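PDB 6GNF: glycogen synthase from Cyanobacterium sp. CLg1, which belongs to the starch and bacterial glycogen synthases, two-domain glycosyltransferases of the GT-B fold, and binds ADP and a glycan. Local coordinates for residues Pro63-Tyr68 with His107-Lys112; Pro373-Leu378 with Ala494-Met499. All coordinates share one frame; numbering follows the deposited sequence.

Contact 1 (Pro63-Tyr68 with His107-Lys112). With SO4 (sulfate ion), chain G.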
ATOM      1  N   PRO A  63      15.558  -3.028   1.445  1.00 43.24           N
ATOM      2  CA  PRO A  63      16.778  -2.218   1.336  1.00 43.62           C
ATOM      3  C   PRO A  63      17.050  -1.390   2.575  1.00 44.69           C
ATOM      4  O   PRO A  63      16.119  -0.957   3.253  1.00 47.83           O
ATOM      5  CB  PRO A  63      16.483  -1.292   0.150  1.00 44.15           C
ATOM      6  CG  PRO A  63      15.428  -2.005  -0.632  1.00 44.03           C
ATOM      7  CD  PRO A  63      14.580  -2.685   0.396  1.00 43.86           C
ATOM      8  N   ARG A  64      18.321  -1.170   2.878  1.00 44.14           N
ATOM      9  CA  ARG A  64      18.715  -0.287   3.976  1.00 45.81           C
ATOM     10  C   ARG A  64      18.796   1.150   3.459  1.00 47.02           C
ATOM     11  O   ARG A  64      19.847   1.627   3.051  1.00 46.77           O
ATOM     12  CB  ARG A  64      20.055  -0.742   4.564  1.00 47.10           C
ATOM     13  CG  ARG A  64      20.490  -0.008   5.822  1.00 47.97           C
ATOM     14  CD  ARG A  64      21.801  -0.591   6.308  1.00 49.36           C
ATOM     15  NE  ARG A  64      22.291   0.062   7.510  1.00 50.02           N
ATOM     16  CZ  ARG A  64      23.404   0.781   7.610  1.00 50.76           C
ATOM     17  NH1 ARG A  64      24.209   0.987   6.577  1.00 50.75           N
ATOM     18  NH2 ARG A  64      23.714   1.307   8.781  1.00 52.25           N
ATOM     19  N   PHE A  65      17.660   1.837   3.472  1.00 49.56           N
ATOM     20  CA  PHE A  65      17.570   3.206   2.961  1.00 50.79           C
ATOM     21  C   PHE A  65      18.150   4.207   3.930  1.00 53.39           C
ATOM     22  O   PHE A  65      18.590   5.275   3.515  1.00 57.10           O
ATOM     23  CB  PHE A  65      16.122   3.574   2.642  1.00 50.61           C
ATOM     24  CG  PHE A  65      15.557   2.844   1.454  1.00 48.65           C
ATOM     25  CD1 PHE A  65      16.133   2.992   0.197  1.00 50.27           C
ATOM     26  CD2 PHE A  65      14.444   2.033   1.581  1.00 48.64           C
ATOM     27  CE1 PHE A  65      15.613   2.327  -0.902  1.00 49.06           C
ATOM     28  CE2 PHE A  65      13.919   1.370   0.483  1.00 48.10           C
ATOM     29  CZ  PHE A  65      14.507   1.521  -0.758  1.00 48.37           C
ATOM     30  N   ASP A  66      18.140   3.864   5.216  1.00 55.39           N
ATOM     31  CA  ASP A  66      18.746   4.691   6.256  1.00 57.80           C
ATOM     32  C   ASP A  66      19.539   3.845   7.232  1.00 56.04           C
ATOM     33  O   ASP A  66      19.439   2.626   7.233  1.00 54.68           O
ATOM     34  CB  ASP A  66      17.662   5.465   7.016  1.00 61.16           C
ATOM     35  CG  ASP A  66      17.042   6.565   6.176  1.00 64.22           C
ATOM     36  OD1 ASP A  66      17.591   7.686   6.236  1.00 69.90           O
ATOM     37  OD2 ASP A  66      16.067   6.313   5.427  1.00 66.13           O
ATOM     38  N   GLN A  67      20.338   4.506   8.056  1.00 57.60           N
ATOM     39  CA  GLN A  67      21.131   3.817   9.054  1.00 59.52           C
ATOM     40  C   GLN A  67      20.289   3.557  10.292  1.00 59.01           C
ATOM     41  O   GLN A  67      20.434   4.253  11.287  1.00 59.97           O
ATOM     42  CB  GLN A  67      22.370   4.646   9.386  1.00 62.69           C
ATOM     43  CG  GLN A  67      23.244   4.879   8.172  1.00 64.30           C
ATOM     44  CD  GLN A  67      24.554   5.543   8.518  1.00 69.47           C
ATOM     45  OE1 GLN A  67      24.574   6.614   9.109  1.00 73.90           O
ATOM     46  NE2 GLN A  67      25.664   4.912   8.137  1.00 72.52           N
ATOM     47  N   TYR A  68      19.441   2.532  10.236  1.00 56.88           N
ATOM     48  CA  TYR A  68      18.479   2.267  11.308  1.00 57.04           C
ATOM     49  C   TYR A  68      19.215   1.941  12.592  1.00 60.17           C
ATOM     50  O   TYR A  68      20.103   1.093  12.591  1.00 60.78           O
ATOM     51  CB  TYR A  68      17.547   1.118  10.929  1.00 55.30           C
ATOM     52  CG  TYR A  68      16.903   1.300   9.572  1.00 53.56           C
ATOM     53  CD1 TYR A  68      16.188   2.450   9.277  1.00 54.06           C
ATOM     54  CD2 TYR A  68      17.017   0.326   8.585  1.00 52.45           C
ATOM     55  CE1 TYR A  68      15.593   2.629   8.038  1.00 53.53           C
ATOM     56  CE2 TYR A  68      16.432   0.498   7.345  1.00 52.16           C
ATOM     57  CZ  TYR A  68      15.719   1.651   7.076  1.00 52.69           C
ATOM     58  OH  TYR A  68      15.142   1.804   5.832  1.00 53.59           O
ATOM     59  N   HIS A 107      25.562   1.211  -1.516  1.00 55.88           N
ATOM     60  CA  HIS A 107      25.639   2.637  -1.808  1.00 60.21           C
ATOM     61  C   HIS A 107      24.389   3.165  -2.551  1.00 57.85           C
ATOM     62  O   HIS A 107      23.919   4.243  -2.249  1.00 57.49           O
ATOM     63  CB  HIS A 107      26.970   2.934  -2.549  1.00 64.89           C
ATOM     64  CG  HIS A 107      27.009   4.238  -3.274  1.00 75.21           C
ATOM     65  ND1 HIS A 107      27.406   5.410  -2.656  1.00 81.18           N
ATOM     66  CD2 HIS A 107      26.794   4.553  -4.574  1.00 79.61           C
ATOM     67  CE1 HIS A 107      27.392   6.398  -3.534  1.00 82.60           C
ATOM     68  NE2 HIS A 107      27.017   5.906  -4.703  1.00 84.93           N
ATOM     69  N   VAL A 108      23.803   2.370  -3.441  1.00 55.17           N
ATOM     70  CA  VAL A 108      22.682   2.830  -4.252  1.00 55.20           C
ATOM     71  C   VAL A 108      21.380   2.911  -3.472  1.00 55.96           C
ATOM     72  O   VAL A 108      20.424   3.470  -3.988  1.00 58.68           O
ATOM     73  CB  VAL A 108      22.442   1.954  -5.516  1.00 53.14           C
ATOM     74  CG1 VAL A 108      23.713   1.837  -6.335  1.00 53.92           C
ATOM     75  CG2 VAL A 108      21.909   0.571  -5.156  1.00 51.19           C
ATOM     76  N   TYR A 109      21.317   2.296  -2.288  1.00 54.57           N
ATOM     77  CA  TYR A 109      20.144   2.426  -1.430  1.00 54.20           C
ATOM     78  C   TYR A 109      20.315   3.544  -0.417  1.00 59.27           C
ATOM     79  O   TYR A 109      19.392   4.328  -0.213  1.00 61.06           O
ATOM     80  CB  TYR A 109      19.847   1.132  -0.681  1.00 52.92           C
ATOM     81  CG  TYR A 109      19.592  -0.068  -1.544  1.00 51.91           C
ATOM     82  CD1 TYR A 109      18.697  -0.018  -2.606  1.00 52.66           C
ATOM     83  CD2 TYR A 109      20.221  -1.279  -1.280  1.00 51.01           C
ATOM     84  CE1 TYR A 109      18.462  -1.127  -3.394  1.00 51.08           C
ATOM     85  CE2 TYR A 109      19.987  -2.390  -2.062  1.00 50.96           C
ATOM     86  CZ  TYR A 109      19.104  -2.307  -3.120  1.00 49.72           C
ATOM     87  OH  TYR A 109      18.880  -3.404  -3.901  1.00 46.99           O
ATOM     88  N   LEU A 110      21.482   3.614   0.215  1.00 63.20           N
ATOM     89  CA  LEU A 110      21.674   4.514   1.345  1.00 69.17           C
ATOM     90  C   LEU A 110      21.856   5.954   0.910  1.00 76.88           C
ATOM     91  O   LEU A 110      21.197   6.860   1.427  1.00 79.57           O
ATOM     92  CB  LEU A 110      22.897   4.083   2.158  1.00 68.87           C
ATOM     93  CG  LEU A 110      23.088   4.747   3.520  1.00 68.66           C
ATOM     94  CD1 LEU A 110      21.965   4.365   4.462  1.00 68.51           C
ATOM     95  CD2 LEU A 110      24.434   4.356   4.109  1.00 69.51           C
ATOM     96  N   SER A 111      22.752   6.152  -0.050  1.00 85.11           N
ATOM     97  CA  SER A 111      23.238   7.484  -0.409  1.00 95.09           C
ATOM     98  C   SER A 111      22.439   8.197  -1.520  1.00100.60           C
ATOM     99  O   SER A 111      22.936   9.172  -2.106  1.00101.60           O
ATOM    100  CB  SER A 111      24.717   7.382  -0.809  1.00 96.75           C
ATOM    101  OG  SER A 111      24.856   6.561  -1.958  1.00 94.34           O
ATOM    102  N   LYS A 112      21.210   7.747  -1.790  1.00101.89           N
ATOM    103  CA  LYS A 112      20.324   8.452  -2.732  1.00103.24           C
ATOM    104  C   LYS A 112      19.942   9.846  -2.208  1.00108.21           C
ATOM    105  O   LYS A 112      19.911  10.828  -2.963  1.00107.63           O
ATOM    106  CB  LYS A 112      19.062   7.631  -3.022  1.00 98.98           C
ATOM    107  CG  LYS A 112      19.307   6.420  -3.903  1.00 97.31           C
ATOM    108  CD  LYS A 112      19.764   6.820  -5.301  1.00 96.81           C
ATOM    109  CE  LYS A 112      19.709   5.652  -6.274  1.00 93.73           C
ATOM    110  NZ  LYS A 112      20.046   6.074  -7.661  1.00 93.73           N
TER
HETATM  111  S   SO4 G 603      27.681   2.192   8.093  1.00 88.15           S
HETATM  112  O1  SO4 G 603      28.663   1.118   7.796  1.00 82.30           O
HETATM  113  O2  SO4 G 603      26.848   2.522   6.908  1.00 84.06           O
HETATM  114  O3  SO4 G 603      28.435   3.403   8.482  1.00 94.98           O
HETATM  115  O4  SO4 G 603      26.805   1.772   9.210  1.00 86.02           O

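Contact 2 (Pro373-Leu378 with Ala494-Met499)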
ATOM      1  N   PRO A 373     -18.004  23.772  -4.726  1.00 94.36           N
ATOM      2  CA  PRO A 373     -19.174  24.611  -5.017  1.00 97.14           C
ATOM      3  C   PRO A 373     -20.501  23.942  -4.654  1.00 97.61           C
ATOM      4  O   PRO A 373     -21.406  24.612  -4.157  1.00100.89           O
ATOM      5  CB  PRO A 373     -19.078  24.841  -6.530  1.00 98.51           C
ATOM      6  CG  PRO A 373     -17.634  24.647  -6.856  1.00 97.57           C
ATOM      7  CD  PRO A 373     -17.158  23.581  -5.920  1.00 93.85           C
ATOM      8  N   LYS A 374     -20.602  22.631  -4.867  1.00 96.00           N
ATOM      9  CA  LYS A 374     -21.819  21.890  -4.538  1.00 96.44           C
ATOM     10  C   LYS A 374     -21.910  21.495  -3.063  1.00 94.79           C
ATOM     11  O   LYS A 374     -22.986  21.161  -2.580  1.00 95.39           O
ATOM     12  CB  LYS A 374     -21.921  20.623  -5.387  1.00 96.79           C
ATOM     13  CG  LYS A 374     -22.178  20.870  -6.868  1.00100.48           C
ATOM     14  CD  LYS A 374     -22.978  19.725  -7.476  1.00101.96           C
ATOM     15  CE  LYS A 374     -23.117  19.851  -8.984  1.00104.53           C
ATOM     16  NZ  LYS A 374     -21.920  19.304  -9.677  1.00104.21           N
ATOM     17  N   LEU A 375     -20.779  21.471  -2.370  1.00 93.95           N
ATOM     18  CA  LEU A 375     -20.743  20.962  -0.995  1.00 94.53           C
ATOM     19  C   LEU A 375     -21.393  21.887   0.034  1.00 97.36           C
ATOM     20  O   LEU A 375     -21.937  21.422   1.044  1.00 95.82           O
ATOM     21  CB  LEU A 375     -19.304  20.652  -0.570  1.00 92.25           C
ATOM     22  CG  LEU A 375     -18.667  19.409  -1.192  1.00 90.72           C
ATOM     23  CD1 LEU A 375     -17.227  19.274  -0.722  1.00 89.51           C
ATOM     24  CD2 LEU A 375     -19.459  18.151  -0.867  1.00 90.27           C
ATOM     25  N   LYS A 376     -21.346  23.192  -0.208  1.00101.04           N
ATOM     26  CA  LYS A 376     -21.892  24.146   0.756  1.00104.52           C
ATOM     27  C   LYS A 376     -23.361  23.855   1.068  1.00106.76           C
ATOM     28  O   LYS A 376     -23.819  24.071   2.190  1.00103.78           O
ATOM     29  CB  LYS A 376     -21.733  25.587   0.266  1.00108.23           C
ATOM     30  CG  LYS A 376     -21.843  26.591   1.399  1.00111.52           C
ATOM     31  CD  LYS A 376     -21.477  28.004   0.982  1.00116.49           C
ATOM     32  CE  LYS A 376     -21.327  28.896   2.208  1.00118.95           C
ATOM     33  NZ  LYS A 376     -21.477  30.344   1.892  1.00122.69           N
ATOM     34  N   GLN A 377     -24.084  23.350   0.071  1.00109.84           N
ATOM     35  CA  GLN A 377     -25.491  22.974   0.218  1.00111.10           C
ATOM     36  C   GLN A 377     -25.730  21.899   1.286  1.00107.46           C
ATOM     37  O   GLN A 377     -26.810  21.837   1.871  1.00105.47           O
ATOM     38  CB  GLN A 377     -26.038  22.483  -1.134  1.00114.19           C
ATOM     39  CG  GLN A 377     -26.079  23.537  -2.241  1.00119.57           C
ATOM     40  CD  GLN A 377     -26.994  24.724  -1.942  1.00127.87           C
ATOM     41  OE1 GLN A 377     -27.653  24.779  -0.902  1.00133.78           O
ATOM     42  NE2 GLN A 377     -27.056  25.670  -2.872  1.00132.36           N
ATOM     43  N   LEU A 378     -24.724  21.062   1.545  1.00103.91           N
ATOM     44  CA  LEU A 378     -24.883  19.924   2.454  1.00100.59           C
ATOM     45  C   LEU A 378     -24.791  20.270   3.942  1.00100.17           C
ATOM     46  O   LEU A 378     -25.128  19.432   4.778  1.00 98.32           O
ATOM     47  CB  LEU A 378     -23.846  18.850   2.137  1.00 98.39           C
ATOM     48  CG  LEU A 378     -23.781  18.336   0.698  1.00 98.20           C
ATOM     49  CD1 LEU A 378     -22.819  17.162   0.627  1.00 94.99           C
ATOM     50  CD2 LEU A 378     -25.154  17.934   0.181  1.00 98.92           C
ATOM     51  N   ALA A 494     -21.133  11.595  -8.119  1.00 80.14           N
ATOM     52  CA  ALA A 494     -21.094  10.236  -7.581  1.00 78.33           C
ATOM     53  C   ALA A 494     -20.691  10.210  -6.100  1.00 76.99           C
ATOM     54  O   ALA A 494     -21.240   9.433  -5.313  1.00 77.47           O
ATOM     55  CB  ALA A 494     -20.149   9.382  -8.406  1.00 77.18           C
ATOM     56  N   MET A 495     -19.744  11.065  -5.726  1.00 76.55           N
ATOM     57  CA  MET A 495     -19.300  11.165  -4.335  1.00 75.63           C
ATOM     58  C   MET A 495     -20.426  11.704  -3.464  1.00 76.71           C
ATOM     59  O   MET A 495     -20.724  11.158  -2.409  1.00 76.95           O
ATOM     60  CB  MET A 495     -18.072  12.081  -4.230  1.00 74.35           C
ATOM     61  CG  MET A 495     -17.536  12.267  -2.816  1.00 72.51           C
ATOM     62  SD  MET A 495     -16.120  13.382  -2.745  1.00 70.33           S
ATOM     63  CE  MET A 495     -16.917  14.957  -3.037  1.00 72.57           C
ATOM     64  N   ILE A 496     -21.060  12.771  -3.928  1.00 79.77           N
ATOM     65  CA  ILE A 496     -22.102  13.453  -3.159  1.00 82.46           C
ATOM     66  C   ILE A 496     -23.324  12.566  -2.896  1.00 81.97           C
ATOM     67  O   ILE A 496     -23.958  12.679  -1.848  1.00 79.31           O
ATOM     68  CB  ILE A 496     -22.503  14.776  -3.843  1.00 85.50           C
ATOM     69  CG1 ILE A 496     -21.351  15.781  -3.708  1.00 85.76           C
ATOM     70  CG2 ILE A 496     -23.774  15.352  -3.234  1.00 88.34           C
ATOM     71  CD1 ILE A 496     -21.419  16.942  -4.675  1.00 89.10           C
ATOM     72  N   VAL A 497     -23.651  11.683  -3.835  1.00 82.90           N
ATOM     73  CA  VAL A 497     -24.706  10.694  -3.612  1.00 83.82           C
ATOM     74  C   VAL A 497     -24.421   9.884  -2.345  1.00 82.28           C
ATOM     75  O   VAL A 497     -25.317   9.693  -1.514  1.00 84.17           O
ATOM     76  CB  VAL A 497     -24.884   9.758  -4.836  1.00 84.85           C
ATOM     77  CG1 VAL A 497     -25.679   8.507  -4.475  1.00 84.30           C
ATOM     78  CG2 VAL A 497     -25.572  10.506  -5.970  1.00 86.95           C
ATOM     79  N   GLY A 498     -23.177   9.431  -2.192  1.00 79.00           N
ATOM     80  CA  GLY A 498     -22.773   8.688  -1.002  1.00 76.39           C
ATOM     81  C   GLY A 498     -22.832   9.528   0.258  1.00 75.58           C
ATOM     82  O   GLY A 498     -23.320   9.072   1.291  1.00 74.80           O
ATOM     83  N   MET A 499     -22.368  10.767   0.166  1.00 76.70           N
ATOM     84  CA  MET A 499     -22.363  11.667   1.323  1.00 78.06           C
ATOM     85  C   MET A 499     -23.786  11.958   1.798  1.00 79.79           C
ATOM     86  O   MET A 499     -24.049  11.984   2.999  1.00 79.75           O
ATOM     87  CB  MET A 499     -21.634  12.973   0.991  1.00 78.65           C
ATOM     88  CG  MET A 499     -20.146  12.783   0.734  1.00 77.11           C
ATOM     89  SD  MET A 499     -19.354  14.245   0.046  1.00 78.48           S
ATOM     90  CE  MET A 499     -19.313  15.310   1.484  1.00 78.38           C
TER

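Contact 1 (Pro63-Tyr68 with His107-Lys112)
Pro63 and Tyr109 meet by a CH-pi contact: CB of Pro63 stands 3.8 Å from the centroid of the Tyr109 ring, only 14° off the ring normal. The ring's other face receives CG2 of Val108, and OH of Tyr109 is hydrogen-bonded to the carbonyl O of Arg135. The Phe65 ring turns an edge to the same helical turn, its CD1 lying 3.5 Å from the carbonyl O of Tyr109.

Van der Waals packing against the backbone is made by Leu110. Its CD1 sits 3.6 Å from O of Phe65 and 3.7 Å from CA of Asp66; CD2 lies 4.2 Å from NH1 of Arg64.

The polar interactions gather on a sulfate, probably picked up during crystallisation. Arg64, extended from CG to NE, gives it a nearly straight hydrogen bond from NH1 to O2 (3.1 Å, 175°) and a second from NH2 to O4 (3.2 Å). A weak hydrogen bond from NE2 of Gln67 also reaches O2, and Arg90 binds the ion too. Arg64 NH1 also pairs with Asp105, so protein and anion probably hold the guanidinium together. The segments themselves touch through van der Waals and CH-pi contacts, while the hydrogen bonds run to the sulfate and to neighbouring residues.

Contact 2 (Pro373-Leu378 with Ala494-Met499)
Met499 reaches Leu375 and Leu378 with the end of its side chain. CB leaves the helix already directed at segment 373-378, with CG beside the backbone N (chi1 -66°). Neither of these carbons touches the opposite segment. The sulfur is the first atom to do so, with SD 4.0 Å from CD2 of Leu375. A bend at the last torsion (chi3 73°) then brings CE against two leucine methyls, 3.7 Å from CD2 of Leu375 and 4.1 Å from CD1 of Leu378. Both leucines meet the methionine at roughly a right angle.

One helical turn earlier, Ile496 contributes more of the buried surface than Met499. Its CG1 lies 4.2 Å from CD2 of Leu375, its CG2 approaches CD1 of Leu378 at 4.4 Å, and its tip, CD1, packs 3.8 Å from CB of Lys374. That lysine thus lends its aliphatic base to the apolar surface while its NZ forms a salt bridge with Asp493. This is helix-on-helix packing around the parallel sheet of a Rossmann-like domain, joining helix 372-375 and the 3-10 turn 376-378 to helix 485-503 in the C-terminal half of the GT-B fold.

Contacts 1 and 2 lie on opposite sides of the chain's centre, their own centres about 45 Å apart, and share no helix or strand. Contact 1 belongs to the N-terminal half, where a loop leaving strand 57-63 of the mixed sheet meets a short helix; contact 2 joins a short helix and its 3-10 turn to a longer helix beside the parallel sheet of the other half. Contact 1 is only partly buried, contact 2 more fully. Their chemistry differs accordingly: a proline on a tyrosine face, backbone carbonyls and a bound sulfate in 63-68 with 107-112, against aliphatic and thioether groups bordered by a salt bridge in 373-378 with 494-499.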